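PDB 3PQA: lactaldehyde dehydrogenase from Methanocaldococcus jannaschii, which oxidises lactaldehyde to lactate with NAD as the preferred electron acceptor, a step in the biosynthesis of coenzyme F420. Local coordinates for residues 125-130 / 458-463; 274-279 / 424-429; 394-399 / 418-423. One frame throughout, in Å; residues are numbered along the deposited sequence.

Contact 1: 125-130 / 458-463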
loop_
_atom_site.group_PDB
_atom_site.type_symbol
_atom_site.label_atom_id
_atom_site.label_comp_id
_atom_site.label_asym_id
_atom_site.label_seq_id
_atom_site.Cartn_x
_atom_site.Cartn_y
_atom_site.Cartn_z
ATOM N N PHE B 125 14.884 1.577 -3.571
ATOM C CA PHE B 125 13.979 1.584 -2.435
ATOM C C PHE B 125 13.914 2.956 -1.775
ATOM O O PHE B 125 14.781 3.796 -2.002
ATOM C CB PHE B 125 14.323 0.467 -1.425
ATOM C CG PHE B 125 15.639 0.654 -0.723
ATOM C CD1 PHE B 125 16.842 0.290 -1.339
ATOM C CD2 PHE B 125 15.674 1.183 0.563
ATOM C CE1 PHE B 125 18.068 0.472 -0.684
ATOM C CE2 PHE B 125 16.889 1.360 1.224
ATOM C CZ PHE B 125 18.085 1.000 0.601
ATOM N N THR B 126 12.885 3.169 -0.973
ATOM C CA THR B 126 12.692 4.460 -0.309
ATOM C C THR B 126 12.996 4.370 1.181
ATOM O O THR B 126 12.998 3.293 1.767
ATOM C CB THR B 126 11.256 4.991 -0.497
ATOM O OG1 THR B 126 10.307 4.060 0.070
ATOM C CG2 THR B 126 10.948 5.191 -1.976
ATOM N N ARG B 127 13.271 5.528 1.778
ATOM C CA ARG B 127 13.540 5.657 3.197
ATOM C C ARG B 127 12.953 7.006 3.590
ATOM O O ARG B 127 13.144 7.983 2.867
ATOM C CB ARG B 127 15.050 5.612 3.426
ATOM C CG ARG B 127 15.543 5.994 4.807
ATOM C CD ARG B 127 17.068 5.841 4.864
ATOM N NE ARG B 127 17.639 6.384 6.100
ATOM C CZ ARG B 127 17.731 5.711 7.242
ATOM N NH1 ARG B 127 17.282 4.459 7.324
ATOM N NH2 ARG B 127 18.261 6.288 8.311
ATOM N N ARG B 128 12.206 7.051 4.688
ATOM C CA ARG B 128 11.672 8.312 5.197
ATOM C C ARG B 128 12.687 8.848 6.219
ATOM O O ARG B 128 13.219 8.082 7.017
ATOM C CB ARG B 128 10.284 8.122 5.845
ATOM C CG ARG B 128 9.124 7.626 4.946
ATOM C CD ARG B 128 8.884 8.494 3.733
ATOM N NE ARG B 128 7.644 8.232 2.978
ATOM C CZ ARG B 128 7.480 7.391 1.946
ATOM N NH1 ARG B 128 8.450 6.582 1.506
ATOM N NH2 ARG B 128 6.294 7.343 1.343
ATOM N N GLU B 129 12.981 10.145 6.160
ATOM C CA GLU B 129 13.875 10.800 7.130
ATOM C C GLU B 129 13.219 12.069 7.666
ATOM O O GLU B 129 12.371 12.641 6.995
ATOM C CB GLU B 129 15.227 11.130 6.489
ATOM C CG GLU B 129 15.983 9.879 6.020
ATOM C CD GLU B 129 17.400 10.144 5.551
ATOM O OE1 GLU B 129 17.752 11.320 5.313
ATOM O OE2 GLU B 129 18.147 9.156 5.392
ATOM N N PRO B 130 13.595 12.515 8.887
ATOM C CA PRO B 130 12.917 13.720 9.403
ATOM C C PRO B 130 13.078 14.977 8.554
ATOM O O PRO B 130 14.125 15.190 7.948
ATOM C CB PRO B 130 13.612 13.972 10.749
ATOM C CG PRO B 130 14.890 13.173 10.714
ATOM C CD PRO B 130 14.604 11.992 9.830
ATOM N N LYS B 458 13.729 9.673 0.783
ATOM C CA LYS B 458 15.044 9.494 0.187
ATOM C C LYS B 458 14.922 8.262 -0.678
ATOM O O LYS B 458 14.459 7.223 -0.206
ATOM C CB LYS B 458 16.131 9.290 1.250
ATOM C CG LYS B 458 17.504 8.912 0.671
ATOM C CD LYS B 458 18.560 8.721 1.760
ATOM C CE LYS B 458 19.087 10.057 2.302
ATOM N NZ LYS B 458 20.026 9.815 3.462
ATOM N N THR B 459 15.313 8.393 -1.940
ATOM C CA THR B 459 15.321 7.264 -2.869
ATOM C C THR B 459 16.749 6.781 -2.997
ATOM O O THR B 459 17.660 7.565 -3.304
ATOM C CB THR B 459 14.783 7.689 -4.239
ATOM O OG1 THR B 459 13.506 8.316 -4.059
ATOM C CG2 THR B 459 14.677 6.469 -5.186
ATOM N N ILE B 460 16.971 5.496 -2.728
ATOM C CA ILE B 460 18.315 4.917 -2.728
ATOM C C ILE B 460 18.350 3.918 -3.875
ATOM O O ILE B 460 17.431 3.101 -4.014
ATOM C CB ILE B 460 18.645 4.231 -1.374
ATOM C CG1 ILE B 460 18.573 5.259 -0.233
ATOM C CG2 ILE B 460 20.028 3.570 -1.415
ATOM C CD1 ILE B 460 18.600 4.667 1.166
ATOM N N ILE B 461 19.377 4.005 -4.707
ATOM C CA ILE B 461 19.481 3.137 -5.898
ATOM C C ILE B 461 20.793 2.391 -5.804
ATOM O O ILE B 461 21.852 3.015 -5.817
ATOM C CB ILE B 461 19.428 3.968 -7.207
ATOM C CG1 ILE B 461 18.137 4.788 -7.294
ATOM C CG2 ILE B 461 19.602 3.105 -8.449
ATOM C CD1 ILE B 461 18.326 6.258 -6.847
ATOM N N ILE B 462 20.737 1.063 -5.725
ATOM C CA ILE B 462 21.962 0.257 -5.724
ATOM C C ILE B 462 22.108 -0.364 -7.107
ATOM O O ILE B 462 21.261 -1.162 -7.517
ATOM C CB ILE B 462 21.960 -0.833 -4.614
ATOM C CG1 ILE B 462 21.667 -0.196 -3.242
ATOM C CG2 ILE B 462 23.281 -1.639 -4.653
ATOM C CD1 ILE B 462 21.537 -1.182 -2.067
ATOM N N SER B 463 23.137 0.035 -7.849
ATOM C CA SER B 463 23.298 -0.436 -9.227
ATOM C C SER B 463 24.081 -1.735 -9.194
ATOM O O SER B 463 25.171 -1.768 -8.633
ATOM C CB SER B 463 24.036 0.596 -10.085
ATOM O OG SER B 463 23.491 1.893 -9.891
HETATM O O HOH W 1 20.502 11.757 5.876
#
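Phe125 and Arg127 pair with Ile460 and Lys458 through four backbone hydrogen bonds. The strands run antiparallel. Phe125 and Ile460 form one hydrogen-bonded pair: Ile460 N gives to Phe125 O at 2.9 Å, and Phe125 N gives back to Ile460 O. Arg127 and Lys458 form the second such pair, with Lys458 N to Arg127 O at 2.7 Å. Thr126 and Thr459 lie between them as a non-hydrogen-bonded pair.

The apolar contacts gather at the ring of Phe125. Ile460 lies across one face, its CB 4.1 Å from the ring centroid and close to the normal, a CH-pi contact. The CD1 of Ile460 reaches the far rim, 3.7 Å from Phe125 CE2. Ile462 meets the ring differently, with CD1 at its edge. The ring swings back under the partner strand because CG sits between the backbone N and the carbonyl carbon (chi1 67°).

Here the start of strand 122-138 pairs with strand 455-463 on one side and strand 114-117 on the other, in the oligomerisation arm of the aldehyde dehydrogenase fold. Residues 459-462 also pair in parallel with a strand of the second subunit, so the sheet continues into the tetramer.

The charged contacts meet on the same face as Phe125. Glu129 OE2 takes two donors. It lies in the guanidinium plane of Arg127 and takes the NE-H on its anti lone pair, a salt bridge with 2.9 Å between Glu129 OE2 and Arg127 NE. Lys458 NZ meets Glu129 OE2 on the syn side at 2.8 Å, 24° out of the carboxylate plane, a second salt bridge. The shared carboxylate probably offsets the two positive charges. A bend at chi3 (-78°) carries NZ over to Glu129. NZ also gives hydrogen bonds to Leu414 O and Ala411 O of the second subunit.

Contact 2: 274-279 / 424-429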
loop_
_atom_site.group_PDB
_atom_site.type_symbol
_atom_site.label_atom_id
_atom_site.label_comp_id
_atom_site.label_asym_id
_atom_site.label_seq_id
_atom_site.Cartn_x
_atom_site.Cartn_y
_atom_site.Cartn_z
ATOM N N VAL B 274 -15.407 24.093 17.634
ATOM C CA VAL B 274 -14.663 23.017 16.966
ATOM C C VAL B 274 -14.550 23.368 15.484
ATOM O O VAL B 274 -15.505 23.894 14.895
ATOM C CB VAL B 274 -15.334 21.623 17.137
ATOM C CG1 VAL B 274 -14.336 20.496 16.821
ATOM C CG2 VAL B 274 -15.916 21.440 18.534
ATOM N N CYS B 275 -13.397 23.096 14.871
ATOM C CA CYS B 275 -13.242 23.463 13.463
ATOM C C CYS B 275 -14.282 22.774 12.586
ATOM O O CYS B 275 -14.619 23.291 11.531
ATOM C CB CYS B 275 -11.850 23.177 12.929
ATOM S SG CYS B 275 -11.379 21.504 13.095
ATOM N N ILE B 276 -14.773 21.608 13.022
ATOM C CA ILE B 276 -15.787 20.849 12.267
ATOM C C ILE B 276 -17.219 20.920 12.852
ATOM O O ILE B 276 -18.105 20.153 12.448
ATOM C CB ILE B 276 -15.355 19.372 12.029
ATOM C CG1 ILE B 276 -14.907 18.706 13.330
ATOM C CG2 ILE B 276 -14.258 19.306 10.963
ATOM C CD1 ILE B 276 -14.533 17.230 13.167
ATOM N N SER B 277 -17.429 21.848 13.788
ATOM C CA SER B 277 -18.763 22.165 14.311
ATOM C C SER B 277 -19.737 22.523 13.196
ATOM O O SER B 277 -19.348 23.033 12.139
ATOM C CB SER B 277 -18.703 23.361 15.285
ATOM O OG SER B 277 -17.971 23.038 16.452
ATOM N N VAL B 278 -21.006 22.214 13.427
ATOM C CA VAL B 278 -22.060 22.530 12.481
ATOM C C VAL B 278 -22.089 24.053 12.293
ATOM O O VAL B 278 -22.222 24.802 13.271
ATOM C CB VAL B 278 -23.428 22.033 13.014
ATOM C CG1 VAL B 278 -24.611 22.595 12.182
ATOM C CG2 VAL B 278 -23.450 20.487 13.067
ATOM N N GLY B 279 -21.962 24.488 11.039
ATOM C CA GLY B 279 -21.966 25.916 10.673
ATOM C C GLY B 279 -23.289 26.370 10.090
ATOM O O GLY B 279 -23.669 27.546 10.222
ATOM N N SER B 424 -23.258 14.111 11.809
ATOM C CA SER B 424 -22.982 15.532 11.521
ATOM C C SER B 424 -21.539 15.723 11.060
ATOM O O SER B 424 -20.730 14.795 11.109
ATOM C CB SER B 424 -23.236 16.418 12.753
ATOM O OG SER B 424 -22.113 16.377 13.622
ATOM N N SER B 425 -21.224 16.951 10.650
ATOM C CA SER B 425 -19.867 17.322 10.250
ATOM C C SER B 425 -18.840 17.114 11.358
ATOM O O SER B 425 -17.640 16.991 11.073
ATOM C CB SER B 425 -19.828 18.773 9.777
ATOM O OG SER B 425 -20.292 19.650 10.782
ATOM N N LEU B 426 -19.299 17.078 12.612
ATOM C CA LEU B 426 -18.389 16.945 13.778
ATOM C C LEU B 426 -17.616 15.613 13.860
ATOM O O LEU B 426 -16.631 15.490 14.617
ATOM C CB LEU B 426 -19.161 17.227 15.078
ATOM C CG LEU B 426 -18.355 17.357 16.360
ATOM C CD1 LEU B 426 -17.665 18.710 16.412
ATOM C CD2 LEU B 426 -19.270 17.205 17.551
ATOM N N PHE B 427 -17.998 14.638 13.051
ATOM C CA PHE B 427 -17.348 13.339 13.124
ATOM C C PHE B 427 -15.864 13.358 12.703
ATOM O O PHE B 427 -15.516 13.860 11.645
ATOM C CB PHE B 427 -18.104 12.291 12.305
ATOM C CG PHE B 427 -17.491 10.933 12.410
ATOM C CD1 PHE B 427 -17.744 10.138 13.520
ATOM C CD2 PHE B 427 -16.587 10.485 11.447
ATOM C CE1 PHE B 427 -17.144 8.886 13.644
ATOM C CE2 PHE B 427 -15.983 9.240 11.574
ATOM C CZ PHE B 427 -16.261 8.442 12.674
ATOM N N ARG B 428 -15.001 12.826 13.559
ATOM C CA ARG B 428 -13.622 12.531 13.173
ATOM C C ARG B 428 -13.141 11.285 13.904
ATOM O O ARG B 428 -13.057 11.282 15.131
ATOM C CB ARG B 428 -12.679 13.698 13.491
ATOM C CG ARG B 428 -11.222 13.378 13.167
ATOM C CD ARG B 428 -10.279 14.304 13.885
ATOM N NE ARG B 428 -8.887 14.029 13.500
ATOM C CZ ARG B 428 -7.842 14.787 13.816
ATOM N NH1 ARG B 428 -7.992 15.912 14.535
ATOM N NH2 ARG B 428 -6.634 14.432 13.390
ATOM N N GLN B 429 -12.839 10.225 13.161
ATOM C CA GLN B 429 -12.223 9.043 13.772
ATOM C C GLN B 429 -10.742 9.351 13.771
ATOM O O GLN B 429 -10.194 9.723 12.728
ATOM C CB GLN B 429 -12.540 7.782 12.970
ATOM C CG GLN B 429 -12.068 6.491 13.636
ATOM C CD GLN B 429 -12.709 5.293 12.994
ATOM O OE1 GLN B 429 -13.913 5.087 13.121
ATOM N NE2 GLN B 429 -11.915 4.514 12.263
#
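Ile276 fits against the turn at Ser425 and Leu426, and its side chain covers the backbone there. Its CD1 lies 3.1 Å from Leu426 O, a close approach of a methyl to a carbonyl oxygen. The same CD1 also touches Arg428 CB at 4.0 Å. CG1 stands between the backbone N and the carbonyl carbon (chi1 50°), and the extended chi2 then sends CD1 along the opposing chain. Cutting this side chain back to an alanine is likely to leave a gap over the Leu426 carbonyl and Arg428 CB without its methyl neighbour.

The polar link runs beside this packing. Ser425 OG gives a hydrogen bond of 2.8 Å to Ile276 O, tilted 30° from the carbonyl plane. Leu426 CD1 covers the other end. It sits 3.8 Å from Val274 CG1, and the two side chains cross at about a right angle. Val278 CG2 closes the side near Ser424, 4.1 Å from Ser424 CB.

Two type I beta turns face each other here, Val274 to Ser277 and Ser424 to Phe427. The first carries Cys275, the catalytic nucleophile of the aldehyde dehydrogenase family, assigned here by similarity. Its side chain points away from 424-429, so the contact backs the loop that presents it.

The second shell fixes both turns. Ser424 OG accepts from Leu426 N at 3.1 Å, an ST turn, and Ser277 N bonds to Val274 O within the first turn. Asn246 ND2 gives hydrogen bonds to Cys275 O and Ser277 O. Asn248 OD1 takes the N-H of Ser425. At the far end, the Arg428 side chain packs on Leu146 and His149 of helix 145-156. The side chain of Arg428 is about 6 Å from that of Glu241, the other active-site residue inferred by similarity.

Contact 3: 394-399 / 418-423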
loop_
_atom_site.group_PDB
_atom_site.type_symbol
_atom_site.label_atom_id
_atom_site.label_comp_id
_atom_site.label_asym_id
_atom_site.label_seq_id
_atom_site.Cartn_x
_atom_site.Cartn_y
_atom_site.Cartn_z
ATOM N N GLY B 394 -13.741 24.713 3.105
ATOM C CA GLY B 394 -14.031 23.378 2.628
ATOM C C GLY B 394 -13.498 22.300 3.550
ATOM O O GLY B 394 -12.763 21.407 3.112
ATOM N N LEU B 395 -13.840 22.399 4.832
ATOM C CA LEU B 395 -13.418 21.391 5.808
ATOM C C LEU B 395 -14.342 20.157 5.816
ATOM O O LEU B 395 -14.078 19.197 5.093
ATOM C CB LEU B 395 -13.269 22.016 7.203
ATOM C CG LEU B 395 -12.571 21.132 8.241
ATOM C CD1 LEU B 395 -11.287 20.503 7.671
ATOM C CD2 LEU B 395 -12.265 21.924 9.489
ATOM N N HIS B 396 -15.426 20.173 6.602
ATOM C CA HIS B 396 -16.370 19.047 6.604
ATOM C C HIS B 396 -17.778 19.447 6.162
ATOM O O HIS B 396 -18.205 20.579 6.364
ATOM C CB HIS B 396 -16.423 18.417 7.997
ATOM C CG HIS B 396 -15.391 17.353 8.232
ATOM N ND1 HIS B 396 -15.513 16.412 9.230
ATOM C CD2 HIS B 396 -14.231 17.069 7.589
ATOM C CE1 HIS B 396 -14.470 15.599 9.202
ATOM N NE2 HIS B 396 -13.678 15.976 8.210
ATOM N N SER B 397 -18.489 18.488 5.574
ATOM C CA SER B 397 -19.892 18.638 5.248
ATOM C C SER B 397 -20.594 17.349 5.660
ATOM O O SER B 397 -19.938 16.334 5.925
ATOM C CB SER B 397 -20.051 18.879 3.746
ATOM O OG SER B 397 -19.457 17.828 2.996
ATOM N N ALA B 398 -21.917 17.389 5.740
ATOM C CA ALA B 398 -22.666 16.182 6.108
ATOM C C ALA B 398 -23.973 16.170 5.370
ATOM O O ALA B 398 -24.501 17.239 5.017
ATOM C CB ALA B 398 -22.919 16.110 7.633
ATOM N N ILE B 399 -24.480 14.965 5.155
ATOM C CA ILE B 399 -25.782 14.750 4.532
ATOM C C ILE B 399 -26.532 13.617 5.229
ATOM O O ILE B 399 -25.969 12.550 5.499
ATOM C CB ILE B 399 -25.657 14.464 3.017
ATOM C CG1 ILE B 399 -27.041 14.174 2.431
ATOM C CG2 ILE B 399 -24.698 13.303 2.735
ATOM C CD1 ILE B 399 -27.138 14.371 0.978
ATOM N N GLY B 418 -13.888 16.400 4.053
ATOM C CA GLY B 418 -14.638 15.282 4.608
ATOM C C GLY B 418 -16.121 15.417 4.317
ATOM O O GLY B 418 -16.688 16.507 4.364
ATOM N N VAL B 419 -16.745 14.291 4.002
ATOM C CA VAL B 419 -18.194 14.233 3.833
ATOM C C VAL B 419 -18.730 13.126 4.720
ATOM O O VAL B 419 -18.358 11.941 4.558
ATOM C CB VAL B 419 -18.606 13.915 2.388
ATOM C CG1 VAL B 419 -20.155 13.851 2.273
ATOM C CG2 VAL B 419 -18.026 14.953 1.423
ATOM N N VAL B 420 -19.623 13.498 5.635
ATOM C CA VAL B 420 -20.185 12.531 6.583
ATOM C C VAL B 420 -21.634 12.233 6.176
ATOM O O VAL B 420 -22.419 13.151 5.980
ATOM C CB VAL B 420 -20.134 13.078 8.031
ATOM C CG1 VAL B 420 -20.510 11.996 9.059
ATOM C CG2 VAL B 420 -18.748 13.641 8.355
ATOM N N ILE B 421 -21.970 10.952 6.047
ATOM C CA ILE B 421 -23.321 10.542 5.675
ATOM C C ILE B 421 -24.002 9.956 6.913
ATOM O O ILE B 421 -23.483 9.031 7.542
ATOM C CB ILE B 421 -23.304 9.545 4.485
ATOM C CG1 ILE B 421 -22.799 10.272 3.220
ATOM C CG2 ILE B 421 -24.697 8.914 4.281
ATOM C CD1 ILE B 421 -22.165 9.370 2.154
ATOM N N ASN B 422 -25.130 10.558 7.281
ATOM C CA ASN B 422 -25.935 10.153 8.440
ATOM C C ASN B 422 -25.294 10.342 9.826
ATOM O O ASN B 422 -25.715 9.748 10.815
ATOM C CB ASN B 422 -26.539 8.750 8.216
ATOM C CG ASN B 422 -27.609 8.766 7.139
ATOM O OD1 ASN B 422 -28.294 9.772 6.974
ATOM N ND2 ASN B 422 -27.751 7.663 6.390
ATOM N N ASP B 423 -24.307 11.230 9.893
ATOM C CA ASP B 423 -23.841 11.808 11.161
ATOM C C ASP B 423 -23.448 13.243 10.813
ATOM O O ASP B 423 -23.349 13.567 9.627
ATOM C CB ASP B 423 -22.666 10.998 11.741
ATOM C CG ASP B 423 -22.381 11.310 13.211
ATOM O OD1 ASP B 423 -23.093 12.130 13.831
ATOM O OD2 ASP B 423 -21.419 10.719 13.744
#
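His396 to Ile399 pair with Gly418 to Ile421 as parallel strands, their axes 4.5 Å apart at closest and 22° from parallel. Five backbone hydrogen bonds zigzag between them. They start with Gly418 N to Leu395 O at 3.0 Å and end beyond the strand with Asn422 N to Ile399 O at 2.8 Å. Helix 404-413 connects the two strands in a beta-alpha-beta unit of the catalytic domain and packs on the face of Ile399 and Ile421.

On one face, His396 CD2 lies 3.5 Å from Gly418 CA. Gly418 has no side chain, and this lets the imidazole lie close against its backbone. His396 ND1 bonds outside the pair, to Ser425 O. Further along this face, Ala398 CB meets Val420 CB at 4.1 Å. The Ala398 methyl also lies 3.3 Å from Asp423 O, a buried carbonyl with no hydrogen-bond partner in the model.

The other face carries Ser397 and Ile399. Ile399 and Ile421 lie side by side, with CG2 of the first 3.6 Å from CG1 of the second. The Ser397 hydroxyl, held between backbone N and carbonyl carbon (chi1 57°), gives a weak bond to Gly418 O and packs on Val419 CG2.

Residues 418-421 also pair with a strand of the second subunit, and Asp423 OD2 makes a salt bridge to Arg122 of that subunit. Within the contact, backbone bonds supply nearly all the polar linkage and small or branched apolar groups fill in between, so strand pairing is likely to set its geometry.

How the contacts relate
All three contacts are largely buried and touch the second subunit, but they differ in place. Contact 1 lies on the arm, about 33 Å from the centre of the chain to its own centre. Contacts 2 and 3 lie deeper, their centres about 8 Å apart, and reach the same sheet. They meet directly: Ile276 packs on His396, and Cys275 O on Leu395. Contact 1 stays about 19 Å or more from both at nearest atoms. In the tetramer it meets contact 3 of another subunit: Ser463 OG is hydrogen-bonded to Ile421 O of the second subunit. Contact 1 combines strand pairing with ionic bonds, contact 3 relies on backbone pairing, and contact 2 joins two turns with one crossing hydrogen bond.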